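Local coordinates for HTH tetR-type domain-containing protein (Streptomyces coelicolor A3, PDB 3IUV) that is of unknown physiological role but probably binds DNA as a TetR-family transcription regulator in an assembly of two subunits, at residues A[14-19]-A[36-42]; A[30-34]-A[48-54]; A[68-73]-A[93-97]; A[80-86]-A[135-140]; A[147-152]-A[174-179]. One frame throughout, in Å; residues are numbered along the deposited sequence.

How the contacts relate
Contacts 1 and 2 share helix 33-40 in the putative DNA-binding head and pack directly on each other, Ile15 of contact 1 against Phe51 of contact 2. Both are partly buried, and in each a side-chain N-H grips a main-chain carbonyl beside small apolar contacts. Contact 3 lies nearest the middle of the chain, where helix 54-73 meets helix 86-98 through aromatic rings and valines. Contacts 4 and 5 lie at the far end, about 38 to 40 Å from contacts 1 and 2 between centres. They touch through Leu86 and Ile179, but contact 4 pins a loop with an arginine, whereas contact 5 is buried and wholly aliphatic.

Contact 1: residues A[14-19]-A[36-42]; sequences RIIDAA and VAAEADV
The guanidinium of Arg14 is met along its edge by the carbonyls of Ala40 and Asp41, while CG2 of Val42 comes in obliquely. Its NH2 donates to Ala40 O over 2.8 Å, with the N-H...O angle at 153°. The oxygen is close to the guanidinium plane, and the nitrogen approaches the carbonyl almost end-on. The same NH2 is 3.0 Å from Asp41 O. In Arg14, CG stands beside the backbone N, the chain runs straight through chi2, and a bend at chi3 (41°) then turns the head toward the end of helix 33-40. That end is a Schellman motif, in which Asp41 takes positive phi and bonds run back into the last turn.

Behind the arginine the packing is apolar. CB of Ala18 meets CB of Ala40 at 3.7 Å, two small residues that let the helix axes approach to 8.5 Å while running 109° apart. CG1 of Val36 presses into the backbone of helix 11-24, 3.6 Å from Ile15 O, and also touches CB of Ala19. CD1 of Ile15 reaches CG1 of Val42 at 3.9 Å, one side chain lying athwart the other. This contact packs helix 33-40, the first of the predicted helix-turn-helix, against helix 11-24. A positive head placed among the last carbonyls of a helix would probably be favoured by the partial negative charge gathered there.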
# COMPACT_ATOMS: atom_id res chain seq x y z
N ARG A 14 -27.02 -1.37 -5.07
CA ARG A 14 -27.17 -0.02 -4.53
C ARG A 14 -26.48 0.02 -3.21
O ARG A 14 -25.78 0.99 -2.89
CB ARG A 14 -28.64 0.32 -4.34
CG ARG A 14 -29.36 0.73 -5.60
CD ARG A 14 -30.83 0.96 -5.29
NE ARG A 14 -31.00 1.65 -4.02
CZ ARG A 14 -32.19 1.94 -3.49
NH1 ARG A 14 -33.29 1.60 -4.14
NH2 ARG A 14 -32.27 2.57 -2.33
N ILE A 15 -26.67 -1.05 -2.44
CA ILE A 15 -26.06 -1.17 -1.12
C ILE A 15 -24.52 -1.15 -1.19
O ILE A 15 -23.87 -0.29 -0.59
CB ILE A 15 -26.61 -2.39 -0.33
CG1 ILE A 15 -28.06 -2.12 0.13
CG2 ILE A 15 -25.69 -2.77 0.86
CD1 ILE A 15 -28.72 -3.26 0.85
N ILE A 16 -23.95 -2.09 -1.94
CA ILE A 16 -22.50 -2.18 -2.10
C ILE A 16 -21.89 -0.87 -2.59
O ILE A 16 -20.85 -0.42 -2.09
CB ILE A 16 -22.14 -3.28 -3.09
CG1 ILE A 16 -22.53 -4.63 -2.49
CG2 ILE A 16 -20.67 -3.22 -3.43
CD1 ILE A 16 -22.35 -5.79 -3.43
N ASP A 17 -22.54 -0.27 -3.58
CA ASP A 17 -22.06 0.97 -4.16
C ASP A 17 -22.03 2.04 -3.10
O ASP A 17 -21.09 2.82 -3.01
CB ASP A 17 -22.97 1.40 -5.30
CG ASP A 17 -22.73 0.58 -6.56
OD1 ASP A 17 -21.56 0.23 -6.83
OD2 ASP A 17 -23.71 0.28 -7.27
N ALA A 18 -23.07 2.06 -2.28
CA ALA A 18 -23.15 3.01 -1.19
C ALA A 18 -22.03 2.77 -0.18
O ALA A 18 -21.40 3.71 0.28
CB ALA A 18 -24.52 2.92 -0.51
N ALA A 19 -21.79 1.50 0.15
CA ALA A 19 -20.71 1.15 1.05
C ALA A 19 -19.46 1.74 0.44
O ALA A 19 -18.66 2.40 1.12
CB ALA A 19 -20.57 -0.35 1.14
N VAL A 36 -24.25 2.80 5.88
CA VAL A 36 -24.54 2.31 4.55
C VAL A 36 -26.05 2.37 4.26
O VAL A 36 -26.46 2.69 3.15
CB VAL A 36 -24.02 0.89 4.39
CG1 VAL A 36 -23.88 0.54 2.92
CG2 VAL A 36 -22.68 0.75 5.09
N ALA A 37 -26.88 2.06 5.25
CA ALA A 37 -28.32 2.15 5.05
C ALA A 37 -28.71 3.59 4.73
O ALA A 37 -29.39 3.87 3.75
CB ALA A 37 -29.07 1.64 6.27
N ALA A 38 -28.25 4.51 5.58
CA ALA A 38 -28.45 5.92 5.32
C ALA A 38 -28.02 6.28 3.90
O ALA A 38 -28.84 6.75 3.10
CB ALA A 38 -27.68 6.77 6.34
N GLU A 39 -26.75 6.06 3.57
CA GLU A 39 -26.25 6.49 2.26
C GLU A 39 -27.04 5.90 1.11
O GLU A 39 -27.18 6.54 0.06
CB GLU A 39 -24.75 6.19 2.08
CG GLU A 39 -23.86 7.44 1.99
CD GLU A 39 -24.47 8.56 1.14
OE1 GLU A 39 -25.35 9.30 1.66
OE2 GLU A 39 -24.07 8.71 -0.04
N ALA A 40 -27.57 4.70 1.30
CA ALA A 40 -28.26 3.99 0.22
C ALA A 40 -29.74 4.35 0.17
O ALA A 40 -30.43 3.98 -0.78
CB ALA A 40 -28.08 2.48 0.38
N ASP A 41 -30.21 5.08 1.17
CA ASP A 41 -31.64 5.34 1.32
C ASP A 41 -32.35 4.00 1.16
O ASP A 41 -33.14 3.77 0.24
CB ASP A 41 -32.13 6.38 0.31
CG ASP A 41 -33.49 6.97 0.68
OD1 ASP A 41 -33.76 7.16 1.89
OD2 ASP A 41 -34.29 7.24 -0.25
N VAL A 42 -32.05 3.11 2.10
CA VAL A 42 -32.46 1.72 2.05
C VAL A 42 -32.62 1.32 3.50
O VAL A 42 -31.86 1.77 4.36
CB VAL A 42 -31.38 0.86 1.34
CG1 VAL A 42 -31.11 -0.43 2.09
CG2 VAL A 42 -31.76 0.61 -0.12

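Contact 2: residues A[30-34]-A[48-54]; sequences GLSHR and TYHFATL
His33 reaches across the predicted helix-turn-helix to the backbone at Phe51, just past helix 44-50, from its own place in the first turn of helix 33-40. The polar part is one hydrogen bond, NE2 of His33 to Phe51 O, at 2.7 Å and with an N-H...O angle of 148°. The bond is out of plane at both ends: the oxygen lies 15° out of the imidazole plane and the donor is tilted from the carbonyl plane. Donation to a carbonyl implies a hydrogen on NE2, and the bond would limit rotation of the ring. CG of His33 lies anti to its carbonyl carbon (chi1 -73°), which sends the ring across toward this loop.

Apolar contacts flank the same ring. CG2 of Thr48 lies 3.6 Å from CD2 of His33, its side chain set crosswise to the histidine. Leu54 brings CD2 to the ring from the start of helix 54-73, running antiparallel alongside it. Its other methyl, CD1, meets CD2 of Leu31 at 3.7 Å.

Caps mark the neighbouring helix starts. Ser32 is the N-cap of helix 33-40, and its OG is hydrogen-bonded with OG1 of Thr35. Thr53 is the N-cap of helix 54-73: its OG1 caps a backbone N in the first turn, while Asp56 OD1 takes the N-H of Thr53. On the side turned to Leu31, CD1 of Leu54 also rests 3.5 Å from Leu31 O.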
# COMPACT_ATOMS: atom_id res chain seq x y z
N GLY A 30 -15.89 4.72 8.88
CA GLY A 30 -17.12 5.47 8.67
C GLY A 30 -18.25 4.65 8.06
O GLY A 30 -19.31 5.19 7.72
N LEU A 31 -18.04 3.35 7.94
CA LEU A 31 -18.98 2.49 7.24
C LEU A 31 -19.53 1.35 8.10
O LEU A 31 -18.79 0.45 8.51
CB LEU A 31 -18.35 1.96 5.95
CG LEU A 31 -18.81 0.59 5.44
CD1 LEU A 31 -19.01 0.61 3.94
CD2 LEU A 31 -17.80 -0.47 5.85
N SER A 32 -20.83 1.41 8.36
CA SER A 32 -21.51 0.39 9.14
C SER A 32 -22.89 0.23 8.56
O SER A 32 -23.40 1.14 7.92
CB SER A 32 -21.63 0.82 10.59
OG SER A 32 -22.67 1.78 10.71
N HIS A 33 -23.51 -0.92 8.81
CA HIS A 33 -24.88 -1.18 8.35
C HIS A 33 -25.75 0.06 8.38
O HIS A 33 -26.46 0.35 7.42
CB HIS A 33 -25.55 -2.24 9.21
CG HIS A 33 -25.02 -3.61 8.96
ND1 HIS A 33 -24.10 -4.21 9.78
CD2 HIS A 33 -25.26 -4.48 7.95
CE1 HIS A 33 -23.80 -5.41 9.30
NE2 HIS A 33 -24.49 -5.59 8.19
N ARG A 34 -25.69 0.77 9.49
CA ARG A 34 -26.56 1.91 9.68
C ARG A 34 -26.16 3.06 8.75
O ARG A 34 -27.02 3.78 8.24
CB ARG A 34 -26.58 2.33 11.16
CG ARG A 34 -27.81 3.08 11.57
CD ARG A 34 -28.36 2.56 12.90
NE ARG A 34 -29.66 3.16 13.20
CZ ARG A 34 -30.58 2.59 13.98
NH1 ARG A 34 -30.36 1.41 14.53
NH2 ARG A 34 -31.74 3.21 14.21
N THR A 48 -29.09 -5.60 6.11
CA THR A 48 -28.64 -6.77 6.82
C THR A 48 -29.11 -8.07 6.12
O THR A 48 -28.47 -9.12 6.21
CB THR A 48 -29.04 -6.69 8.30
OG1 THR A 48 -30.46 -6.78 8.42
CG2 THR A 48 -28.59 -5.34 8.88
N TYR A 49 -30.21 -7.96 5.38
CA TYR A 49 -30.75 -9.09 4.65
C TYR A 49 -29.70 -9.52 3.62
O TYR A 49 -29.49 -10.71 3.35
CB TYR A 49 -32.07 -8.66 3.99
CG TYR A 49 -32.68 -9.67 3.06
CD1 TYR A 49 -32.98 -10.95 3.51
CD2 TYR A 49 -32.98 -9.34 1.74
CE1 TYR A 49 -33.55 -11.88 2.67
CE2 TYR A 49 -33.54 -10.26 0.89
CZ TYR A 49 -33.82 -11.53 1.36
OH TYR A 49 -34.39 -12.46 0.52
N HIS A 50 -29.00 -8.55 3.09
CA HIS A 50 -27.95 -8.83 2.14
C HIS A 50 -26.57 -9.02 2.78
O HIS A 50 -25.72 -9.69 2.22
CB HIS A 50 -27.94 -7.75 1.07
CG HIS A 50 -29.17 -7.78 0.22
ND1 HIS A 50 -29.42 -8.77 -0.69
CD2 HIS A 50 -30.24 -6.94 0.18
CE1 HIS A 50 -30.58 -8.55 -1.28
NE2 HIS A 50 -31.10 -7.44 -0.76
N PHE A 51 -26.34 -8.44 3.95
CA PHE A 51 -25.02 -8.59 4.56
C PHE A 51 -25.13 -8.69 6.05
O PHE A 51 -25.35 -7.69 6.73
CB PHE A 51 -24.10 -7.42 4.19
CG PHE A 51 -23.96 -7.20 2.71
CD1 PHE A 51 -24.65 -6.19 2.08
CD2 PHE A 51 -23.14 -8.03 1.95
CE1 PHE A 51 -24.53 -5.99 0.70
CE2 PHE A 51 -23.02 -7.85 0.58
CZ PHE A 51 -23.72 -6.83 -0.05
N ALA A 52 -24.97 -9.91 6.57
CA ALA A 52 -24.96 -10.15 8.01
C ALA A 52 -23.76 -9.50 8.72
O ALA A 52 -23.93 -8.55 9.51
CB ALA A 52 -25.00 -11.62 8.28
N THR A 53 -22.55 -10.00 8.46
CA THR A 53 -21.37 -9.43 9.09
C THR A 53 -21.08 -8.11 8.41
O THR A 53 -21.51 -7.89 7.28
CB THR A 53 -20.11 -10.32 9.01
OG1 THR A 53 -19.47 -10.17 7.73
CG2 THR A 53 -20.47 -11.77 9.22
N LEU A 54 -20.38 -7.23 9.12
CA LEU A 54 -19.93 -5.98 8.53
C LEU A 54 -18.89 -6.37 7.51
O LEU A 54 -18.61 -5.62 6.58
CB LEU A 54 -19.30 -5.07 9.58
CG LEU A 54 -19.56 -3.56 9.49
CD1 LEU A 54 -19.30 -3.03 8.08
CD2 LEU A 54 -20.98 -3.21 9.95

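Contact 3: residues A[68-73]-A[93-97]; sequences GFARVV and VLGEW
Phe69 lays its side chain across one face of the Trp97 indole. CB comes first, seated 3.5 Å above the centroid of the six-membered ring and close to its normal, a CH-pi contact. CG follows at 4.1 Å from CD2 of Trp97. CD1 points down onto the five-membered ring, whose centroid is 4.6 Å from that of the Phe69 ring, with the planes at 71°: a T-shaped stack, phenyl edge to indole face. CE1, still beside CG of Trp97, also meets CG1 of Val93 at 3.7 Å, and CZ lies near the same methyl. With CG anti to the backbone N (chi1 174°), the ring is carried in between the two helices.

Those helices, 54-73 and 86-98, run roughly antiparallel at 140°, joining the long helix that leaves the predicted DNA-binding head to the C-terminal domain. Phe69 also stacks with Trp128 of helix 121-139. An alanine in place of Trp97 removes the indole face under CB and CD1 of Phe69, whose ring would probably be held less firmly on that side. One turn along, CG1 of Val72 packs 3.8 Å from CG1 of Val93 and touches CB of Glu96, whose OE2 makes a weak hydrogen bond to His76.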
# COMPACT_ATOMS: atom_id res chain seq x y z
N GLY A 68 -13.63 -4.97 -11.01
CA GLY A 68 -13.49 -3.82 -11.88
C GLY A 68 -12.17 -3.80 -12.63
O GLY A 68 -12.14 -3.57 -13.85
N PHE A 69 -11.08 -4.03 -11.90
CA PHE A 69 -9.74 -4.12 -12.47
C PHE A 69 -9.59 -5.33 -13.42
O PHE A 69 -9.00 -5.20 -14.50
CB PHE A 69 -8.69 -4.18 -11.34
CG PHE A 69 -7.27 -4.41 -11.81
CD1 PHE A 69 -6.51 -3.36 -12.31
CD2 PHE A 69 -6.70 -5.68 -11.73
CE1 PHE A 69 -5.19 -3.57 -12.73
CE2 PHE A 69 -5.40 -5.91 -12.15
CZ PHE A 69 -4.65 -4.85 -12.65
N ALA A 70 -10.13 -6.48 -13.02
CA ALA A 70 -10.09 -7.69 -13.85
C ALA A 70 -10.86 -7.49 -15.14
O ALA A 70 -10.76 -8.29 -16.07
CB ALA A 70 -10.64 -8.90 -13.08
N ARG A 71 -11.64 -6.41 -15.20
CA ARG A 71 -12.39 -6.07 -16.39
C ARG A 71 -11.61 -5.10 -17.27
O ARG A 71 -11.88 -4.99 -18.47
CB ARG A 71 -13.78 -5.52 -16.02
CG ARG A 71 -14.85 -6.61 -15.96
CD ARG A 71 -16.08 -6.20 -15.15
NE ARG A 71 -16.26 -4.75 -15.10
CZ ARG A 71 -16.54 -4.06 -14.00
NH1 ARG A 71 -16.67 -2.74 -14.06
NH2 ARG A 71 -16.70 -4.69 -12.84
N VAL A 72 -10.63 -4.42 -16.67
CA VAL A 72 -9.64 -3.65 -17.43
C VAL A 72 -8.67 -4.63 -18.08
O VAL A 72 -8.27 -4.49 -19.24
CB VAL A 72 -8.83 -2.75 -16.50
CG1 VAL A 72 -7.80 -1.93 -17.31
CG2 VAL A 72 -9.76 -1.86 -15.68
N VAL A 73 -8.30 -5.64 -17.30
CA VAL A 73 -7.40 -6.68 -17.73
C VAL A 73 -8.02 -7.49 -18.86
O VAL A 73 -7.43 -7.65 -19.93
CB VAL A 73 -7.09 -7.63 -16.56
CG1 VAL A 73 -6.53 -8.96 -17.07
CG2 VAL A 73 -6.14 -6.96 -15.60
N VAL A 93 -2.95 -1.08 -19.14
CA VAL A 93 -3.90 -1.51 -18.11
C VAL A 93 -3.81 -0.57 -16.91
O VAL A 93 -4.81 -0.04 -16.43
CB VAL A 93 -3.65 -2.97 -17.67
CG1 VAL A 93 -4.33 -3.23 -16.32
CG2 VAL A 93 -4.15 -3.95 -18.75
N LEU A 94 -2.59 -0.35 -16.45
CA LEU A 94 -2.34 0.63 -15.41
C LEU A 94 -2.82 2.04 -15.77
O LEU A 94 -3.39 2.73 -14.92
CB LEU A 94 -0.85 0.67 -15.06
CG LEU A 94 -0.36 -0.35 -14.04
CD1 LEU A 94 0.81 0.26 -13.27
CD2 LEU A 94 -1.49 -0.74 -13.10
N GLY A 95 -2.60 2.47 -17.00
CA GLY A 95 -3.08 3.77 -17.45
C GLY A 95 -4.59 3.90 -17.30
O GLY A 95 -5.09 4.94 -16.89
N GLU A 96 -5.32 2.84 -17.62
CA GLU A 96 -6.77 2.85 -17.49
C GLU A 96 -7.22 2.76 -16.04
O GLU A 96 -7.95 3.63 -15.56
CB GLU A 96 -7.39 1.70 -18.29
CG GLU A 96 -7.18 1.84 -19.78
CD GLU A 96 -7.61 0.62 -20.56
OE1 GLU A 96 -8.63 -0.00 -20.19
OE2 GLU A 96 -6.93 0.29 -21.54
N TRP A 97 -6.78 1.72 -15.34
CA TRP A 97 -7.08 1.51 -13.93
C TRP A 97 -6.89 2.77 -13.08
O TRP A 97 -7.46 2.89 -12.00
CB TRP A 97 -6.19 0.39 -13.39
CG TRP A 97 -6.36 0.04 -11.93
CD1 TRP A 97 -5.38 0.03 -10.97
CD2 TRP A 97 -7.57 -0.40 -11.27
NE1 TRP A 97 -5.91 -0.37 -9.76
CE2 TRP A 97 -7.24 -0.64 -9.92
CE3 TRP A 97 -8.89 -0.60 -11.70
CZ2 TRP A 97 -8.19 -1.08 -8.99
CZ3 TRP A 97 -9.83 -1.03 -10.77
CH2 TRP A 97 -9.48 -1.26 -9.43

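Contact 4: residues A[80-86]-A[135-140]; sequences SDPEADL and LLAART
The carbonyl oxygen of Ala84 is held by both terminal nitrogens of Arg139. NH2 bonds to Ala84 O at 3.2 Å, nearly in line with the C=O, and NH1 bonds to the same oxygen from above the carbonyl plane. The oxygen lies at the guanidinium edge, near its plane. The two faces are occupied as well: CB of Leu86 sits over the centre at 3.7 Å from CZ of Arg139, and CA of Pro82 lies across the opposite face toward the rim. Bends at chi2 and chi3 steer the chain between these two residues.

The loop that wraps the arginine includes a type I turn from Asp81 to Ala84, reinforced by an Asx turn in which Asp81 OD1 accepts from Glu83 N at 2.9 Å. Arg139 closes the last turn of helix 121-139, so the lead-in to helix 86-98 is tied to the end of that helix. A leucine in its place removes both donors to Ala84 O, and the turn would probably be held less firmly there.

Aliphatic contacts lie alongside. CD2 of Leu86 meets CG2 of Thr140 at 3.6 Å, and CD1 of Leu86 approaches CD1 of Leu136. At the other end of the loop, CD2 of Leu135 rests 3.9 Å from CA of Ser80, whose OG bonds to Pro77 O.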
# COMPACT_ATOMS: atom_id res chain seq x y z
N SER A 80 -2.03 -11.87 -22.83
CA SER A 80 -1.78 -13.30 -22.89
C SER A 80 -1.21 -13.68 -24.25
O SER A 80 -0.82 -14.83 -24.49
CB SER A 80 -3.08 -14.04 -22.63
OG SER A 80 -4.16 -13.31 -23.19
N ASP A 81 -1.16 -12.69 -25.14
CA ASP A 81 -0.60 -12.89 -26.47
C ASP A 81 0.92 -12.62 -26.48
O ASP A 81 1.35 -11.50 -26.23
CB ASP A 81 -1.31 -11.99 -27.49
CG ASP A 81 -0.71 -12.09 -28.89
OD1 ASP A 81 0.17 -12.96 -29.06
OD2 ASP A 81 -1.10 -11.32 -29.79
N PRO A 82 1.72 -13.67 -26.75
CA PRO A 82 3.19 -13.62 -26.78
C PRO A 82 3.75 -12.74 -27.90
O PRO A 82 4.89 -12.25 -27.80
CB PRO A 82 3.60 -15.08 -27.00
CG PRO A 82 2.42 -15.89 -26.59
CD PRO A 82 1.22 -15.05 -26.92
N GLU A 83 2.99 -12.54 -28.97
CA GLU A 83 3.43 -11.65 -30.04
C GLU A 83 3.26 -10.19 -29.64
O GLU A 83 3.88 -9.29 -30.22
CB GLU A 83 2.70 -11.94 -31.35
CG GLU A 83 3.08 -13.27 -32.01
CD GLU A 83 4.58 -13.43 -32.25
OE1 GLU A 83 5.07 -14.57 -32.14
OE2 GLU A 83 5.27 -12.42 -32.54
N ALA A 84 2.42 -9.96 -28.64
CA ALA A 84 2.12 -8.61 -28.20
C ALA A 84 3.15 -8.08 -27.20
O ALA A 84 3.78 -8.84 -26.47
CB ALA A 84 0.73 -8.55 -27.63
N ASP A 85 3.32 -6.76 -27.19
CA ASP A 85 4.27 -6.09 -26.32
C ASP A 85 3.80 -6.11 -24.87
O ASP A 85 2.94 -5.31 -24.48
CB ASP A 85 4.45 -4.63 -26.76
CG ASP A 85 5.29 -3.83 -25.80
OD1 ASP A 85 6.20 -4.40 -25.15
OD2 ASP A 85 5.06 -2.61 -25.69
N LEU A 86 4.39 -7.00 -24.07
CA LEU A 86 3.96 -7.18 -22.69
C LEU A 86 4.01 -5.89 -21.87
O LEU A 86 3.01 -5.51 -21.26
CB LEU A 86 4.78 -8.27 -22.01
CG LEU A 86 4.26 -8.46 -20.58
CD1 LEU A 86 2.72 -8.58 -20.63
CD2 LEU A 86 4.90 -9.67 -19.88
N LEU A 135 -1.71 -15.12 -15.00
CA LEU A 135 -1.60 -14.83 -16.41
C LEU A 135 -0.14 -14.50 -16.77
O LEU A 135 0.42 -15.08 -17.70
CB LEU A 135 -2.52 -13.66 -16.75
CG LEU A 135 -2.88 -13.38 -18.20
CD1 LEU A 135 -4.02 -12.36 -18.25
CD2 LEU A 135 -1.66 -12.89 -18.99
N LEU A 136 0.46 -13.59 -16.02
CA LEU A 136 1.86 -13.23 -16.23
C LEU A 136 2.82 -14.44 -16.12
O LEU A 136 3.75 -14.58 -16.91
CB LEU A 136 2.26 -12.15 -15.22
CG LEU A 136 2.30 -10.70 -15.69
CD1 LEU A 136 1.56 -10.49 -17.00
CD2 LEU A 136 1.77 -9.79 -14.58
N ALA A 137 2.61 -15.28 -15.11
CA ALA A 137 3.42 -16.47 -14.94
C ALA A 137 3.38 -17.30 -16.23
O ALA A 137 4.42 -17.57 -16.86
CB ALA A 137 2.91 -17.29 -13.74
N ALA A 138 2.18 -17.70 -16.63
CA ALA A 138 2.01 -18.42 -17.88
C ALA A 138 2.70 -17.72 -19.06
O ALA A 138 3.30 -18.39 -19.92
CB ALA A 138 0.53 -18.64 -18.16
N ARG A 139 2.61 -16.39 -19.11
CA ARG A 139 3.16 -15.64 -20.24
C ARG A 139 4.64 -15.30 -20.14
O ARG A 139 5.23 -14.82 -21.10
CB ARG A 139 2.37 -14.37 -20.54
CG ARG A 139 2.62 -13.87 -21.95
CD ARG A 139 3.15 -12.48 -21.91
NE ARG A 139 4.20 -12.23 -22.90
CZ ARG A 139 4.05 -11.41 -23.92
NH1 ARG A 139 2.88 -10.79 -24.08
NH2 ARG A 139 5.05 -11.19 -24.78
N THR A 140 5.23 -15.54 -18.97
CA THR A 140 6.67 -15.33 -18.79
C THR A 140 7.24 -16.47 -17.96
O THR A 140 7.28 -17.62 -18.41
CB THR A 140 7.00 -13.96 -18.13
OG1 THR A 140 6.50 -13.90 -16.79
CG2 THR A 140 6.46 -12.76 -19.00

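Contact 5: residues A[147-152]-A[174-179]; sequences ALVAVL and VLTRLI
Leu148 and Leu175 both carry CG anti to the carbonyl carbon (chi1 -78° and -61°), which swings their branches in between the helices. There CD2 of Leu148 meets CD2 of Leu175 at 3.9 Å, the two side chains roughly perpendicular. The same Leu148 methyl touches CG1 of Ile179 at 4.1 Å, again crosswise, so one branch serves two partners a turn apart. Ile179 holds its CG1 beside the backbone N, within range of that methyl.

Helix 142-161 and helix 168-178 run nearly antiparallel here, their segment axes 160° apart and 9.9 Å from each other at closest. In TetR-family proteins the last two helices of each subunit commonly pair with their counterparts as a four-helix bundle, and this contact fits that pattern. Val174 packs on Ala147 of the second subunit, Leu178 on Leu178 of the second subunit, and Arg177 NH1 bonds to Thr144 OG1 of the second subunit.

The rotamer of Val151 is doubtful, since its CG1 crowds Leu148 O; as modelled, Val151 faces Leu178 tip to tip, with CG1 toward CD1 of Leu178, while CG2 of Val151 lies 3.8 Å from CG1 of Val174. On the side facing the second subunit, CB of Ala147 adds a looser contact, 4.4 Å from CD2 of Leu178. Leu90 of helix 86-98 covers Leu148 and Leu175.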
# COMPACT_ATOMS: atom_id res chain seq x y z
N ALA A 147 7.70 -10.18 -9.84
CA ALA A 147 8.28 -8.88 -10.02
C ALA A 147 7.30 -7.93 -10.72
O ALA A 147 7.11 -6.79 -10.28
CB ALA A 147 9.57 -8.99 -10.81
N LEU A 148 6.69 -8.38 -11.81
CA LEU A 148 5.79 -7.50 -12.52
C LEU A 148 4.73 -7.04 -11.55
O LEU A 148 4.52 -5.86 -11.34
CB LEU A 148 5.18 -8.21 -13.73
CG LEU A 148 6.12 -8.31 -14.95
CD1 LEU A 148 5.70 -9.40 -16.00
CD2 LEU A 148 6.29 -6.94 -15.59
N VAL A 149 4.08 -8.00 -10.91
CA VAL A 149 3.04 -7.71 -9.95
C VAL A 149 3.48 -6.71 -8.86
O VAL A 149 2.78 -5.75 -8.57
CB VAL A 149 2.56 -9.01 -9.32
CG1 VAL A 149 1.76 -8.75 -8.03
CG2 VAL A 149 1.75 -9.81 -10.35
N ALA A 150 4.63 -6.95 -8.26
CA ALA A 150 5.10 -6.08 -7.19
C ALA A 150 5.24 -4.62 -7.67
O ALA A 150 4.97 -3.66 -6.93
CB ALA A 150 6.43 -6.60 -6.65
N VAL A 151 5.64 -4.45 -8.91
CA VAL A 151 5.85 -3.11 -9.42
C VAL A 151 4.54 -2.43 -9.84
O VAL A 151 4.40 -1.22 -9.67
CB VAL A 151 6.90 -3.11 -10.53
CG1 VAL A 151 6.32 -3.64 -11.84
CG2 VAL A 151 7.45 -1.73 -10.68
N LEU A 152 3.57 -3.19 -10.33
CA LEU A 152 2.24 -2.62 -10.54
C LEU A 152 1.77 -1.90 -9.29
O LEU A 152 1.45 -0.71 -9.32
CB LEU A 152 1.23 -3.69 -10.96
CG LEU A 152 1.33 -4.11 -12.44
CD1 LEU A 152 2.42 -5.14 -12.67
CD2 LEU A 152 0.00 -4.66 -12.95
N VAL A 174 9.93 0.81 -17.00
CA VAL A 174 10.26 0.08 -15.77
C VAL A 174 9.95 -1.38 -15.95
O VAL A 174 10.77 -2.26 -15.68
CB VAL A 174 9.41 0.57 -14.58
CG1 VAL A 174 9.66 -0.29 -13.38
CG2 VAL A 174 9.70 2.03 -14.23
N LEU A 175 8.73 -1.62 -16.41
CA LEU A 175 8.24 -2.95 -16.70
C LEU A 175 9.15 -3.71 -17.66
O LEU A 175 9.52 -4.87 -17.40
CB LEU A 175 6.80 -2.86 -17.22
CG LEU A 175 5.81 -2.23 -16.20
CD1 LEU A 175 4.45 -1.90 -16.81
CD2 LEU A 175 5.62 -3.13 -15.01
N THR A 176 9.56 -3.06 -18.74
CA THR A 176 10.47 -3.68 -19.72
C THR A 176 11.75 -4.23 -19.08
O THR A 176 12.28 -5.26 -19.51
CB THR A 176 10.86 -2.69 -20.83
OG1 THR A 176 9.70 -2.30 -21.58
CG2 THR A 176 11.88 -3.32 -21.78
N ARG A 177 12.25 -3.54 -18.05
CA ARG A 177 13.48 -3.97 -17.39
C ARG A 177 13.34 -5.26 -16.60
O ARG A 177 14.32 -5.96 -16.35
CB ARG A 177 13.98 -2.88 -16.47
CG ARG A 177 14.45 -1.66 -17.21
CD ARG A 177 14.69 -0.56 -16.22
NE ARG A 177 15.01 0.70 -16.87
CZ ARG A 177 15.79 1.64 -16.33
NH1 ARG A 177 16.33 1.46 -15.13
NH2 ARG A 177 16.02 2.77 -17.00
N LEU A 178 12.12 -5.56 -16.19
CA LEU A 178 11.87 -6.75 -15.41
C LEU A 178 11.63 -7.90 -16.36
O LEU A 178 11.62 -9.06 -15.96
CB LEU A 178 10.65 -6.54 -14.53
CG LEU A 178 10.78 -5.28 -13.69
CD1 LEU A 178 9.41 -4.80 -13.23
CD2 LEU A 178 11.71 -5.54 -12.52
N ILE A 179 11.44 -7.57 -17.63
CA ILE A 179 11.18 -8.59 -18.62
C ILE A 179 12.50 -8.93 -19.33
O ILE A 179 13.19 -8.04 -19.84
CB ILE A 179 10.04 -8.12 -19.57
CG1 ILE A 179 8.76 -7.89 -18.75
CG2 ILE A 179 9.77 -9.11 -20.70
CD1 ILE A 179 7.62 -7.30 -19.54